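Local coordinates for protein PAN2-PAN3 deadenylation complex catalytic subunit pan2 (Neurospora crassa, PDB 4CZW) that shortens mRNA poly(A) tails as the exonuclease subunit of the PAN complex, the piece here pairing a ubiquitin-protease-like scaffold domain with the nuclease domain, at residues L68-A71 / A72-C75; D78-L81 / L82-L85. All blocks are in the same frame, centred on the assembly; numbering follows the deposited sequence.

Contact 1 (L68-A71 / A72-C75). With ZN (zinc ion), chain B.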
# COMPACT_ATOMS: atom_id res chain seq x y z
N LEU A 68 -6.63 -3.90 -5.88
CA LEU A 68 -6.56 -5.35 -5.90
C LEU A 68 -7.07 -5.93 -7.22
O LEU A 68 -6.53 -6.91 -7.72
CB LEU A 68 -7.36 -5.94 -4.74
CG LEU A 68 -6.75 -5.73 -3.35
CD1 LEU A 68 -7.68 -6.25 -2.27
CD2 LEU A 68 -5.39 -6.41 -3.25
N GLN A 69 -8.11 -5.32 -7.78
CA GLN A 69 -8.66 -5.77 -9.05
C GLN A 69 -7.67 -5.57 -10.19
O GLN A 69 -7.70 -6.28 -11.19
CB GLN A 69 -9.97 -5.04 -9.37
CG GLN A 69 -11.10 -5.28 -8.37
CD GLN A 69 -11.62 -6.70 -8.39
OE1 GLN A 69 -11.42 -7.44 -9.35
NE2 GLN A 69 -12.31 -7.09 -7.32
N HIS A 70 -6.78 -4.59 -10.03
CA HIS A 70 -5.75 -4.33 -11.03
C HIS A 70 -4.51 -5.19 -10.81
O HIS A 70 -3.96 -5.75 -11.76
CB HIS A 70 -5.35 -2.85 -11.03
CG HIS A 70 -4.15 -2.56 -11.86
ND1 HIS A 70 -4.18 -2.53 -13.24
CD2 HIS A 70 -2.86 -2.30 -11.52
CE1 HIS A 70 -2.98 -2.26 -13.71
NE2 HIS A 70 -2.16 -2.11 -12.69
N ALA A 71 -4.07 -5.27 -9.56
CA ALA A 71 -2.87 -6.04 -9.22
C ALA A 71 -3.03 -7.52 -9.55
O ALA A 71 -2.05 -8.21 -9.81
CB ALA A 71 -2.55 -5.86 -7.74
N ALA A 72 -4.27 -7.99 -9.55
CA ALA A 72 -4.56 -9.40 -9.81
C ALA A 72 -4.55 -9.73 -11.31
O ALA A 72 -4.73 -10.88 -11.69
CB ALA A 72 -5.90 -9.77 -9.20
N THR A 73 -4.34 -8.71 -12.14
CA THR A 73 -4.30 -8.92 -13.59
C THR A 73 -2.91 -9.36 -14.03
O THR A 73 -2.04 -9.63 -13.20
CB THR A 73 -4.70 -7.65 -14.36
OG1 THR A 73 -3.69 -6.65 -14.20
CG2 THR A 73 -6.03 -7.12 -13.86
N ALA A 74 -2.71 -9.43 -15.34
CA ALA A 74 -1.43 -9.86 -15.90
C ALA A 74 -0.48 -8.69 -16.11
O ALA A 74 0.51 -8.82 -16.82
CB ALA A 74 -1.66 -10.60 -17.21
N CYS A 75 -0.79 -7.56 -15.48
CA CYS A 75 0.00 -6.35 -15.61
C CYS A 75 1.47 -6.57 -15.28
O CYS A 75 1.81 -6.95 -14.16
CB CYS A 75 -0.57 -5.24 -14.72
SG CYS A 75 0.38 -3.70 -14.72
ZN ZN B . -0.18 -2.58 -12.74
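His70 and Cys75 meet in a local contact at the C-terminal end of helix 61-71, in the ubiquitin-protease-like domain, where the chain leaves the helix and supplies two ligands of a zinc ion. The metal is held by His70 NE2 at 2.0 Å and by Cys75 SG at 2.3 Å; Cys80 and Cys83 complete the site of three cysteines and one histidine. CG of His70 lies anti to the backbone N (chi1 170°), which carries the imidazole out from the side of the last turn to the metal, and Cys75 SG stands obliquely to the ring, 3.6 Å from His70 NE2. Thr73 shapes the turn between them. Its hydroxyl OG1 lies over one ring face and donates to His70 O at 2.6 Å in the carbonyl plane, while Thr73 N reaches the same oxygen at 3.0 Å from above that plane. Thr73 OG1 also accepts from Cys75 N (3.3 Å), an ST turn. A valine here would probably cost His70 O one of its two donors and leave Cys75 N without this acceptor, so the cysteine would be less firmly placed for zinc. Around this turn, Trp405 of helix 404-407 packs on Leu68, Gln69 and Ala72, and Lys534 NZ of helix 529-541 hydrogen-bonds Thr73 O.

Contact 2 (D78-L81 / L82-L85). With ZN (zinc ion), chain B.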
# COMPACT_ATOMS: atom_id res chain seq x y z
N ASP A 78 6.32 -1.97 -14.83
CA ASP A 78 7.24 -1.72 -13.73
C ASP A 78 8.13 -0.53 -14.07
O ASP A 78 8.92 -0.59 -15.02
CB ASP A 78 8.08 -2.96 -13.44
CG ASP A 78 8.93 -2.82 -12.19
OD1 ASP A 78 8.52 -2.08 -11.27
OD2 ASP A 78 10.01 -3.45 -12.12
N PRO A 79 8.03 0.56 -13.29
CA PRO A 79 7.19 0.71 -12.09
C PRO A 79 5.70 0.89 -12.39
O PRO A 79 5.32 1.41 -13.44
CB PRO A 79 7.76 1.97 -11.43
CG PRO A 79 8.27 2.77 -12.56
CD PRO A 79 8.83 1.77 -13.54
N CYS A 80 4.87 0.44 -11.44
CA CYS A 80 3.42 0.56 -11.54
C CYS A 80 2.84 0.72 -10.14
O CYS A 80 2.65 -0.26 -9.42
CB CYS A 80 2.83 -0.67 -12.24
SG CYS A 80 1.03 -0.66 -12.39
N LEU A 81 2.56 1.97 -9.76
CA LEU A 81 2.18 2.30 -8.39
C LEU A 81 0.87 1.66 -7.95
O LEU A 81 0.68 1.38 -6.77
CB LEU A 81 2.10 3.82 -8.23
CG LEU A 81 3.41 4.57 -8.43
CD1 LEU A 81 3.22 6.07 -8.21
CD2 LEU A 81 4.50 4.02 -7.52
N LEU A 82 -0.04 1.42 -8.89
CA LEU A 82 -1.32 0.81 -8.56
C LEU A 82 -1.13 -0.65 -8.18
O LEU A 82 -1.78 -1.15 -7.26
CB LEU A 82 -2.30 0.93 -9.73
CG LEU A 82 -3.72 0.46 -9.43
CD1 LEU A 82 -4.25 1.13 -8.18
CD2 LEU A 82 -4.64 0.73 -10.61
N CYS A 83 -0.24 -1.34 -8.89
CA CYS A 83 0.11 -2.71 -8.54
C CYS A 83 0.77 -2.76 -7.17
O CYS A 83 0.43 -3.59 -6.33
CB CYS A 83 1.05 -3.32 -9.59
SG CYS A 83 0.22 -4.06 -11.00
N GLU A 84 1.71 -1.84 -6.94
CA GLU A 84 2.39 -1.73 -5.66
C GLU A 84 1.40 -1.40 -4.55
O GLU A 84 1.56 -1.84 -3.42
CB GLU A 84 3.49 -0.67 -5.73
CG GLU A 84 4.54 -0.94 -6.80
CD GLU A 84 5.39 -2.17 -6.50
OE1 GLU A 84 5.52 -2.52 -5.31
OE2 GLU A 84 5.93 -2.77 -7.45
N LEU A 85 0.38 -0.61 -4.88
CA LEU A 85 -0.68 -0.28 -3.93
C LEU A 85 -1.45 -1.53 -3.53
O LEU A 85 -1.81 -1.70 -2.37
CB LEU A 85 -1.63 0.76 -4.51
CG LEU A 85 -1.37 2.22 -4.14
CD1 LEU A 85 -2.36 3.14 -4.84
CD2 LEU A 85 -1.46 2.41 -2.64
ZN ZN B . -0.18 -2.58 -12.74
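Cys80 and Cys83 form a CxxC pair that grips zinc at the start of helix 81-94, with Cys80 in the N-cap position and Cys83 within the first turn. Leu82, the first residue of 82-85, continues that turn, and its side chain, with CG anti to the backbone N (chi1 -174°), leads away from 78-81. Next comes Cys83, whose SG binds the metal at 2.3 Å, matching the 2.3 Å between Cys80 SG and zinc. Cys80 SG and Cys83 SG stay 3.8 Å apart, while Cys80 CB and Cys83 CB lie 4.1 Å from each other. Both sulfurs thus come from one short stretch at the helix start, and His70 and Cys75 supply the other two ligands. Glu84 follows with a nearly straight hydrogen bond from its N to Cys80 O (3.1 Å, 167°), which ties the N-cap residue into the helix. Its side chain bends at chi2 (-68°), and Glu84 CG rests 3.3 Å from Cys80 O. Leu85 N then bonds to Leu81 O at 2.8 Å, and the CB and CG of Leu85 lie against that oxygen. The helix start is buried among its neighbours: Leu81 and Leu82 pack on helix 130-149, Leu82 and Leu85 meet Ala67 of helix 61-71, Glu84 and Leu85 touch Met105 of helix 103-109, and Lys530 of helix 529-541 lies against Cys83 and Glu84.

Overall arrangement
Following the chain from the N terminus, helix 61-71 ends in contact 1, whose turn closes before contact 2 opens at the start of helix 81-94; the two are in series, neither nested nor crossed, with centres about 10 Å apart. One zinc ion joins them, each contact supplying two of its four ligands, so the loop between the helices is fastened at both ends. They also meet directly, His70 CG lying 3.5 Å from Leu82 CD2. The site thus clamps two successive helices of the ubiquitin-protease-like domain together, and lysines of helix 529-541, which belongs to the exonuclease domain, reach both contacts.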